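Local structure of bifunctional GH43-CE protein (Bacteroides eggerthii, 6MLY) at residues T47-K59 against W66-N78. The protein probably hydrolyses xylan as a family 43 beta-xylosidase-type glycoside hydrolase and carries a second, carbohydrate esterase domain of the alpha/beta-hydrolase clan. Numbering follows the deposited sequence.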
loop_
_atom_site.group_PDB
_atom_site.type_symbol
_atom_site.label_atom_id
_atom_site.label_comp_id
_atom_site.label_asym_id
_atom_site.label_seq_id
_atom_site.Cartn_x
_atom_site.Cartn_y
_atom_site.Cartn_z
ATOM N N THR A 47 -12.498 12.333 15.366
ATOM C CA THR A 47 -12.765 10.920 15.651
ATOM C C THR A 47 -11.526 10.078 15.308
ATOM O O THR A 47 -10.937 10.228 14.228
ATOM C CB THR A 47 -13.995 10.422 14.882
ATOM O OG1 THR A 47 -15.137 11.199 15.245
ATOM C CG2 THR A 47 -14.306 8.968 15.150
ATOM N N THR A 48 -11.131 9.218 16.261
ATOM C CA THR A 48 -10.125 8.167 16.072
ATOM C C THR A 48 -10.655 6.813 16.565
ATOM O O THR A 48 -9.899 5.839 16.595
ATOM C CB THR A 48 -8.822 8.495 16.810
ATOM O OG1 THR A 48 -9.107 8.553 18.210
ATOM C CG2 THR A 48 -8.196 9.785 16.330
ATOM N N MET A 49 -11.939 6.761 16.940
ATOM C CA MET A 49 -12.641 5.527 17.282
ATOM C C MET A 49 -11.859 4.764 18.361
ATOM O O MET A 49 -11.789 5.212 19.511
ATOM C CB MET A 49 -12.835 4.662 16.028
ATOM C CG MET A 49 -13.833 5.247 15.051
ATOM S SD MET A 49 -13.571 4.678 13.353
ATOM C CE MET A 49 -14.601 5.849 12.468
ATOM N N HIS A 50 -11.212 3.660 17.960
ATOM C CA HIS A 50 -10.699 2.641 18.874
ATOM C C HIS A 50 -9.248 2.930 19.279
ATOM O O HIS A 50 -8.646 2.120 19.973
ATOM C CB HIS A 50 -10.821 1.251 18.238
ATOM C CG HIS A 50 -10.150 1.162 16.910
ATOM N ND1 HIS A 50 -10.857 1.205 15.730
ATOM C CD2 HIS A 50 -8.847 1.099 16.572
ATOM C CE1 HIS A 50 -10.024 1.146 14.720
ATOM N NE2 HIS A 50 -8.782 1.078 15.208
ATOM N N MET A 51 -8.698 4.073 18.852
ATOM C CA MET A 51 -7.342 4.469 19.225
ATOM C C MET A 51 -7.320 5.009 20.661
ATOM O O MET A 51 -8.323 5.486 21.182
ATOM C CB MET A 51 -6.789 5.545 18.284
ATOM C CG MET A 51 -6.790 5.149 16.821
ATOM S SD MET A 51 -5.976 3.562 16.471
ATOM C CE MET A 51 -4.259 4.072 16.471
ATOM N N SER A 52 -6.132 4.942 21.268
ATOM C CA SER A 52 -5.857 5.393 22.616
ATOM C C SER A 52 -4.533 6.157 22.613
ATOM O O SER A 52 -3.501 5.570 22.285
ATOM C CB SER A 52 -5.822 4.215 23.559
ATOM O OG SER A 52 -5.163 4.538 24.776
ATOM N N PRO A 53 -4.547 7.452 22.973
ATOM C CA PRO A 53 -5.693 8.199 23.476
ATOM C C PRO A 53 -6.754 8.547 22.418
ATOM O O PRO A 53 -6.546 8.294 21.217
ATOM C CB PRO A 53 -5.069 9.488 24.032
ATOM C CG PRO A 53 -3.868 9.706 23.163
ATOM C CD PRO A 53 -3.350 8.305 22.921
ATOM N N GLY A 54 -7.874 9.127 22.893
ATOM C CA GLY A 54 -9.099 9.356 22.106
ATOM C C GLY A 54 -9.475 10.826 21.996
ATOM O O GLY A 54 -9.022 11.655 22.784
ATOM N N VAL A 55 -10.333 11.124 21.008
ATOM C CA VAL A 55 -10.845 12.472 20.680
ATOM C C VAL A 55 -9.678 13.458 20.632
ATOM O O VAL A 55 -9.461 14.217 21.573
ATOM C CB VAL A 55 -11.945 12.944 21.655
ATOM C CG1 VAL A 55 -12.679 14.167 21.119
ATOM C CG2 VAL A 55 -12.940 11.842 21.989
ATOM N N PRO A 56 -8.877 13.466 19.542
ATOM C CA PRO A 56 -7.795 14.439 19.394
ATOM C C PRO A 56 -8.301 15.858 19.100
ATOM O O PRO A 56 -9.151 16.041 18.229
ATOM C CB PRO A 56 -6.980 13.915 18.201
ATOM C CG PRO A 56 -7.954 13.071 17.410
ATOM C CD PRO A 56 -8.941 12.518 18.417
ATOM N N ILE A 57 -7.755 16.837 19.829
ATOM C CA ILE A 57 -8.016 18.252 19.589
ATOM C C ILE A 57 -6.837 18.813 18.790
ATOM O O ILE A 57 -5.689 18.545 19.125
ATOM C CB ILE A 57 -8.230 19.030 20.906
ATOM C CG1 ILE A 57 -9.288 18.378 21.801
ATOM C CG2 ILE A 57 -8.557 20.493 20.626
ATOM C CD1 ILE A 57 -8.727 17.694 23.024
ATOM N N MET A 58 -7.155 19.592 17.750
ATOM C CA MET A 58 -6.179 20.211 16.863
ATOM C C MET A 58 -6.349 21.732 16.898
ATOM O O MET A 58 -7.466 22.223 16.897
ATOM C CB MET A 58 -6.373 19.735 15.422
ATOM C CG MET A 58 -6.106 18.262 15.228
ATOM S SD MET A 58 -6.046 17.806 13.481
ATOM C CE MET A 58 -6.024 16.021 13.628
ATOM N N LYS A 59 -5.223 22.449 16.889
ATOM C CA LYS A 59 -5.186 23.907 16.891
ATOM C C LYS A 59 -4.715 24.397 15.517
ATOM O O LYS A 59 -3.903 23.740 14.873
ATOM C CB LYS A 59 -4.255 24.391 18.009
ATOM C CG LYS A 59 -3.878 25.867 17.976
ATOM C CD LYS A 59 -2.843 26.243 19.016
ATOM C CE LYS A 59 -2.665 27.740 19.161
ATOM N NZ LYS A 59 -2.362 28.129 20.560
ATOM N N TRP A 66 -2.419 23.046 10.733
ATOM C CA TRP A 66 -3.004 22.426 11.914
ATOM C C TRP A 66 -1.911 21.741 12.740
ATOM O O TRP A 66 -0.825 21.472 12.232
ATOM C CB TRP A 66 -4.095 21.437 11.489
ATOM C CG TRP A 66 -5.275 22.111 10.861
ATOM C CD1 TRP A 66 -5.475 22.368 9.534
ATOM C CD2 TRP A 66 -6.421 22.649 11.548
ATOM N NE1 TRP A 66 -6.666 23.020 9.349
ATOM C CE2 TRP A 66 -7.268 23.205 10.565
ATOM C CE3 TRP A 66 -6.811 22.710 12.891
ATOM C CZ2 TRP A 66 -8.481 23.808 10.888
ATOM C CZ3 TRP A 66 -8.006 23.313 13.209
ATOM C CH2 TRP A 66 -8.829 23.855 12.220
ATOM N N LYS A 67 -2.207 21.475 14.015
ATOM C CA LYS A 67 -1.339 20.655 14.858
ATOM C C LYS A 67 -2.136 20.124 16.056
ATOM O O LYS A 67 -3.050 20.786 16.544
ATOM C CB LYS A 67 -0.089 21.432 15.293
ATOM C CG LYS A 67 -0.261 22.401 16.452
ATOM C CD LYS A 67 1.049 22.943 16.974
ATOM C CE LYS A 67 0.858 23.832 18.185
ATOM N NZ LYS A 67 2.139 24.088 18.885
ATOM N N LEU A 68 -1.764 18.924 16.510
ATOM C CA LEU A 68 -2.355 18.275 17.677
ATOM C C LEU A 68 -1.822 18.940 18.951
ATOM O O LEU A 68 -0.613 19.181 19.074
ATOM C CB LEU A 68 -2.012 16.782 17.650
ATOM C CG LEU A 68 -2.705 15.976 16.553
ATOM C CD1 LEU A 68 -1.913 14.718 16.204
ATOM C CD2 LEU A 68 -4.127 15.627 16.963
ATOM N N VAL A 69 -2.728 19.216 19.897
ATOM C CA VAL A 69 -2.377 19.919 21.129
ATOM C C VAL A 69 -2.768 19.100 22.368
ATOM O O VAL A 69 -2.096 19.215 23.401
ATOM C CB VAL A 69 -2.995 21.329 21.154
ATOM C CG1 VAL A 69 -2.407 22.197 20.053
ATOM C CG2 VAL A 69 -4.517 21.305 21.062
ATOM N N ASN A 70 -3.831 18.288 22.272
ATOM C CA ASN A 70 -4.364 17.563 23.429
ATOM C C ASN A 70 -5.328 16.465 22.955
ATOM O O ASN A 70 -5.789 16.475 21.803
ATOM C CB ASN A 70 -5.047 18.531 24.407
ATOM C CG ASN A 70 -5.213 18.004 25.821
ATOM O OD1 ASN A 70 -4.931 16.843 26.110
ATOM N ND2 ASN A 70 -5.674 18.863 26.715
ATOM N N TYR A 71 -5.603 15.522 23.869
ATOM C CA TYR A 71 -6.636 14.502 23.734
ATOM C C TYR A 71 -7.611 14.605 24.917
ATOM O O TYR A 71 -7.229 15.031 26.009
ATOM C CB TYR A 71 -6.007 13.110 23.672
ATOM C CG TYR A 71 -5.321 12.787 22.369
ATOM C CD1 TYR A 71 -4.016 13.185 22.122
ATOM C CD2 TYR A 71 -5.976 12.079 21.376
ATOM C CE1 TYR A 71 -3.386 12.892 20.924
ATOM C CE2 TYR A 71 -5.355 11.767 20.178
ATOM C CZ TYR A 71 -4.054 12.174 19.946
ATOM O OH TYR A 71 -3.449 11.871 18.758
ATOM N N ALA A 72 -8.861 14.184 24.689
ATOM C CA ALA A 72 -9.938 14.284 25.673
ATOM C C ALA A 72 -9.774 13.232 26.779
ATOM O O ALA A 72 -10.072 13.516 27.949
ATOM C CB ALA A 72 -11.278 14.146 24.996
ATOM N N TYR A 73 -9.348 12.020 26.405
ATOM C CA TYR A 73 -9.126 10.943 27.371
ATOM C C TYR A 73 -7.960 10.058 26.919
ATOM O O TYR A 73 -7.526 10.140 25.783
ATOM C CB TYR A 73 -10.407 10.129 27.577
ATOM C CG TYR A 73 -10.858 9.309 26.393
ATOM C CD1 TYR A 73 -10.280 8.078 26.103
ATOM C CD2 TYR A 73 -11.889 9.749 25.577
ATOM C CE1 TYR A 73 -10.702 7.319 25.021
ATOM C CE2 TYR A 73 -12.323 8.999 24.495
ATOM C CZ TYR A 73 -11.727 7.782 24.216
ATOM O OH TYR A 73 -12.169 7.059 23.150
ATOM N N ASP A 74 -7.496 9.212 27.847
ATOM C CA ASP A 74 -6.377 8.289 27.670
ATOM C C ASP A 74 -6.913 6.920 27.235
ATOM O O ASP A 74 -6.572 6.435 26.157
ATOM C CB ASP A 74 -5.550 8.177 28.954
ATOM C CG ASP A 74 -4.175 8.814 28.866
ATOM O OD1 ASP A 74 -4.030 9.973 29.331
ATOM O OD2 ASP A 74 -3.246 8.126 28.351
ATOM N N THR A 75 -7.731 6.304 28.096
ATOM C CA THR A 75 -8.474 5.085 27.779
ATOM C C THR A 75 -9.968 5.345 28.019
ATOM O O THR A 75 -10.347 6.126 28.894
ATOM C CB THR A 75 -7.950 3.879 28.569
ATOM O OG1 THR A 75 -7.822 4.236 29.944
ATOM C CG2 THR A 75 -6.602 3.391 28.086
ATOM N N LEU A 76 -10.800 4.676 27.217
ATOM C CA LEU A 76 -12.242 4.872 27.183
ATOM C C LEU A 76 -12.900 4.045 28.295
ATOM O O LEU A 76 -13.717 4.556 29.055
ATOM C CB LEU A 76 -12.737 4.462 25.793
ATOM C CG LEU A 76 -14.247 4.432 25.571
ATOM C CD1 LEU A 76 -14.918 5.717 26.058
ATOM C CD2 LEU A 76 -14.549 4.188 24.097
ATOM N N ALA A 77 -12.530 2.763 28.383
ATOM C CA ALA A 77 -13.082 1.853 29.386
ATOM C C ALA A 77 -12.180 0.620 29.543
ATOM O O ALA A 77 -11.466 0.224 28.613
ATOM C CB ALA A 77 -14.487 1.460 28.998
ATOM N N ASN A 78 -12.243 0.020 30.737
ATOM C CA ASN A 78 -11.469 -1.155 31.104
ATOM C C ASN A 78 -12.343 -2.401 30.918
ATOM O O ASN A 78 -12.690 -3.063 31.897
ATOM C CB ASN A 78 -10.943 -1.026 32.537
ATOM C CG ASN A 78 -9.934 -2.093 32.913
ATOM O OD1 ASN A 78 -9.230 -2.630 32.057
ATOM N ND2 ASN A 78 -9.843 -2.399 34.196
#
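With CG of Tyr-71 set beside its own backbone N (chi1 -74°) and that of Tyr-73 held between N and the carbonyl carbon (chi1 68°), the two phenol rings meet Pro-53 and Gly-54 just past the end of an antiparallel beta-hairpin, strands 56-60 and 66-71. In its four-stranded sheet strand 66-71 is outermost, and 56-60 pairs with it and with 41-45; the sheet belongs to the family 43 glycosidase domain, whose known fold is a five-bladed beta-propeller. It illustrates how a strand pairing can resume beyond a corner in both chains, here at Val-55 and Ala-72, through Gly-54 N bonding to Tyr-73 O, with aromatic rings packed beside it.

Pro-53, which follows a cis peptide bond, lays CG over the centre of the Tyr-71 ring, a CH-pi contact of 3.5 Å to the centroid. Pro-56 CB approaches the same ring obliquely, 3.3 Å from CE2, while the phenol OH bonds to the carbonyl of Leu-330, tying the hairpin to a part of the chain remote in sequence. An alanine at Tyr-71 would remove the ring and hydroxyl, and would probably leave Pro-53 and Pro-56 without their shared packing surface and the Leu-330 carbonyl without this donor. Gly-54 CA sits over the Tyr-73 ring, 4.0 Å from its centroid and offset toward the rim.

At the corner, Ala-72 N divides its hydrogen between the carbonyls of Gly-54 and Val-55, both bent bonds. Val-69 is the extra residue of a beta bulge, set opposite Ile-57 and Met-58, and its N bonds to Ile-57 O at 3.1 Å. Beyond it Lys-59 CB rests on Val-69 CG1, and its ammonium pairs with Glu-128. At the far end, Ser-52 OG donates to Asp-74 O across 2.7 Å, tilted 29° from the carbonyl plane.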